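Local coordinates for fatty acyl CoA synthetase FADD13 (FATTY-ACYL-CoA SYNTHETASE) (Mycobacterium tuberculosis, PDB 3R44), which belongs to the ANL superfamily of AMP-binding enzymes, with a large N-terminal domain and a smaller C-terminal one, at residues N50-R55 with E153-A158. Numbering follows the deposited sequence.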
ATOM      1  N   ASN A  50     -13.837 -13.877 -16.213  1.00 15.76           N
ATOM      2  CA  ASN A  50     -13.670 -15.230 -15.707  1.00 15.76           C
ATOM      3  C   ASN A  50     -13.057 -16.132 -16.809  1.00 15.57           C
ATOM      4  O   ASN A  50     -12.123 -16.923 -16.552  1.00 16.63           O
ATOM      5  CB  ASN A  50     -14.970 -15.851 -15.165  1.00 15.42           C
ATOM      6  CG  ASN A  50     -14.721 -17.153 -14.473  1.00 14.59           C
ATOM      7  OD1 ASN A  50     -13.978 -17.202 -13.473  1.00 18.34           O
ATOM      8  ND2 ASN A  50     -15.196 -18.237 -15.061  1.00 17.97           N
ATOM      9  N   ALA A  51     -13.544 -16.004 -18.049  1.00 16.61           N
ATOM     10  CA  ALA A  51     -13.003 -16.787 -19.166  1.00 16.78           C
ATOM     11  C   ALA A  51     -11.539 -16.464 -19.439  1.00 16.75           C
ATOM     12  O   ALA A  51     -10.734 -17.339 -19.642  1.00 16.67           O
ATOM     13  CB  ALA A  51     -13.833 -16.592 -20.414  1.00 18.28           C
ATOM     14  N   LEU A  52     -11.152 -15.215 -19.333  1.00 15.63           N
ATOM     15  CA  LEU A  52      -9.749 -14.889 -19.536  1.00 15.17           C
ATOM     16  C   LEU A  52      -8.890 -15.406 -18.366  1.00 14.19           C
ATOM     17  O   LEU A  52      -7.750 -15.811 -18.577  1.00 16.69           O
ATOM     18  CB  LEU A  52      -9.539 -13.388 -19.629  1.00 15.47           C
ATOM     19  CG  LEU A  52      -8.134 -12.890 -19.890  1.00 15.29           C
ATOM     20  CD1 LEU A  52      -7.536 -13.488 -21.137  1.00 17.27           C
ATOM     21  CD2 LEU A  52      -8.179 -11.347 -20.103  1.00 16.77           C
ATOM     22  N   ALA A  53      -9.390 -15.321 -17.136  1.00 13.94           N
ATOM     23  CA  ALA A  53      -8.685 -15.959 -16.016  1.00 14.19           C
ATOM     24  C   ALA A  53      -8.446 -17.452 -16.260  1.00 15.29           C
ATOM     25  O   ALA A  53      -7.373 -17.988 -15.939  1.00 14.67           O
ATOM     26  CB  ALA A  53      -9.447 -15.718 -14.670  1.00 13.98           C
ATOM     27  N   ASN A  54      -9.430 -18.131 -16.856  1.00 15.37           N
ATOM     28  CA  ASN A  54      -9.282 -19.530 -17.193  1.00 17.06           C
ATOM     29  C   ASN A  54      -8.208 -19.744 -18.239  1.00 17.40           C
ATOM     30  O   ASN A  54      -7.419 -20.679 -18.139  1.00 17.93           O
ATOM     31  CB  ASN A  54     -10.591 -20.138 -17.685  1.00 17.53           C
ATOM     32  CG  ASN A  54     -11.592 -20.320 -16.560  1.00 19.79           C
ATOM     33  OD1 ASN A  54     -11.229 -20.201 -15.410  1.00 18.93           O
ATOM     34  ND2 ASN A  54     -12.872 -20.517 -16.896  1.00 20.54           N
ATOM     35  N   ARG A  55      -8.219 -18.908 -19.259  1.00 17.57           N
ATOM     36  CA  ARG A  55      -7.119 -18.931 -20.254  1.00 19.33           C
ATOM     37  C   ARG A  55      -5.730 -18.668 -19.627  1.00 19.01           C
ATOM     38  O   ARG A  55      -4.770 -19.350 -19.979  1.00 19.75           O
ATOM     39  CB  ARG A  55      -7.407 -17.962 -21.405  1.00 19.53           C
ATOM     40  CG  ARG A  55      -8.598 -18.413 -22.275  1.00 23.35           C
ATOM     41  CD  ARG A  55      -8.660 -17.757 -23.636  1.00 31.54           C
ATOM     42  NE  ARG A  55      -9.985 -17.162 -23.729  1.00 38.35           N
ATOM     43  CZ  ARG A  55     -11.054 -17.649 -24.362  1.00 44.87           C
ATOM     44  NH1 ARG A  55     -10.988 -18.739 -25.131  1.00 47.11           N
ATOM     45  NH2 ARG A  55     -12.208 -16.973 -24.263  1.00 47.21           N
ATOM     46  N   GLU A 153       0.226 -14.213 -27.358  1.00 30.47           N
ATOM     47  CA  GLU A 153       0.128 -15.302 -28.317  1.00 32.67           C
ATOM     48  C   GLU A 153      -0.383 -16.564 -27.627  1.00 32.60           C
ATOM     49  O   GLU A 153      -1.234 -17.276 -28.187  1.00 33.43           O
ATOM     50  CB  GLU A 153       1.470 -15.593 -29.019  1.00 33.46           C
ATOM     51  N   ARG A 154       0.123 -16.833 -26.422  1.00 31.51           N
ATOM     52  CA  ARG A 154      -0.349 -17.968 -25.634  1.00 31.10           C
ATOM     53  C   ARG A 154      -1.833 -17.858 -25.282  1.00 29.60           C
ATOM     54  O   ARG A 154      -2.568 -18.836 -25.392  1.00 28.18           O
ATOM     55  CB  ARG A 154       0.504 -18.155 -24.386  1.00 31.79           C
ATOM     56  CG  ARG A 154       1.848 -18.817 -24.723  1.00 34.43           C
ATOM     57  CD  ARG A 154       2.962 -18.667 -23.705  1.00 36.65           C
ATOM     58  NE  ARG A 154       4.207 -19.099 -24.349  1.00 39.63           N
ATOM     59  CZ  ARG A 154       4.532 -20.366 -24.598  1.00 42.44           C
ATOM     60  NH1 ARG A 154       3.729 -21.350 -24.204  1.00 41.40           N
ATOM     61  NH2 ARG A 154       5.678 -20.662 -25.234  1.00 45.45           N
ATOM     62  N   LEU A 155      -2.271 -16.665 -24.896  1.00 27.89           N
ATOM     63  CA  LEU A 155      -3.658 -16.437 -24.517  1.00 27.49           C
ATOM     64  C   LEU A 155      -4.585 -16.695 -25.696  1.00 29.29           C
ATOM     65  O   LEU A 155      -5.658 -17.284 -25.551  1.00 29.13           O
ATOM     66  CB  LEU A 155      -3.805 -15.010 -23.962  1.00 26.50           C
ATOM     67  CG  LEU A 155      -3.259 -14.912 -22.526  1.00 24.13           C
ATOM     68  CD1 LEU A 155      -3.303 -13.471 -22.048  1.00 24.06           C
ATOM     69  CD2 LEU A 155      -4.013 -15.817 -21.526  1.00 26.95           C
ATOM     70  N   ARG A 156      -4.139 -16.311 -26.886  1.00 31.99           N
ATOM     71  CA  ARG A 156      -4.920 -16.532 -28.093  1.00 34.23           C
ATOM     72  C   ARG A 156      -5.183 -18.009 -28.370  1.00 35.07           C
ATOM     73  O   ARG A 156      -6.222 -18.324 -28.929  1.00 36.58           O
ATOM     74  CB  ARG A 156      -4.282 -15.817 -29.309  1.00 35.62           C
ATOM     75  CG  ARG A 156      -4.491 -14.283 -29.247  1.00 38.41           C
ATOM     76  CD  ARG A 156      -4.079 -13.511 -30.517  1.00 45.35           C
ATOM     77  NE  ARG A 156      -2.812 -13.981 -31.095  1.00 50.01           N
ATOM     78  CZ  ARG A 156      -1.620 -13.375 -30.988  1.00 52.79           C
ATOM     79  NH1 ARG A 156      -1.476 -12.231 -30.307  1.00 51.68           N
ATOM     80  NH2 ARG A 156      -0.552 -13.936 -31.565  1.00 53.58           N
ATOM     81  N   SER A 157      -4.291 -18.913 -27.971  1.00 34.99           N
ATOM     82  CA  SER A 157      -4.498 -20.332 -28.265  1.00 36.09           C
ATOM     83  C   SER A 157      -4.989 -21.184 -27.067  1.00 34.29           C
ATOM     84  O   SER A 157      -5.216 -22.379 -27.226  1.00 35.73           O
ATOM     85  CB  SER A 157      -3.211 -20.929 -28.887  1.00 38.11           C
ATOM     86  OG  SER A 157      -2.222 -21.132 -27.881  1.00 40.46           O
ATOM     87  N   ALA A 158      -5.168 -20.558 -25.893  1.00 31.47           N
ATOM     88  CA  ALA A 158      -5.546 -21.234 -24.656  1.00 29.66           C
ATOM     89  C   ALA A 158      -7.033 -21.499 -24.650  1.00 29.53           C
ATOM     90  O   ALA A 158      -7.813 -20.740 -25.274  1.00 28.54           O
ATOM     91  CB  ALA A 158      -5.184 -20.372 -23.480  1.00 27.50           C
TER
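R55 and A158 bring the two backbones together, their CA atoms 5.2 Å apart, where helix 46-62 meets the C-terminal part of helix 148-157 and the residue A158 beyond it. This is helix packing at the surface of the N-terminal part of an AMP-binding (ANL) enzyme; helix 148-157 follows strand 144-147, an outer strand of the four-stranded parallel sheet. R55 gives the largest share of the contact, mainly through its aliphatic stem. Its CB lies 3.9 Å from A158 CB and about as close to L155 CD2. With CG beside the backbone N (chi1 -68°), the chain runs along the carbonyl oxygens of the other segment, and CD settles 3.5 Å from A158 O and nearly as close to L155 O. A bend at chi3 (-125°) then carries the guanidinium to where A158 O lies at its edge; NH1 to that oxygen is 3.8 Å, too long for more than a loose polar approach. L155 sends one methyl, CD2, against the R55 backbone, 3.8 Å from R55 C, and the same methyl meets L52 CD1 at 4.2 Å. L155 also reaches C56 and V59 further along helix 46-62, while L52 packs on V79 and C83 of helix 79-91. N54 ND2 hydrogen-bonds to A160 O, tying the loop to helix 46-62 just past the contact. The A158 methyl sits against the backbone as well, with CB 3.7 Å from R55 O.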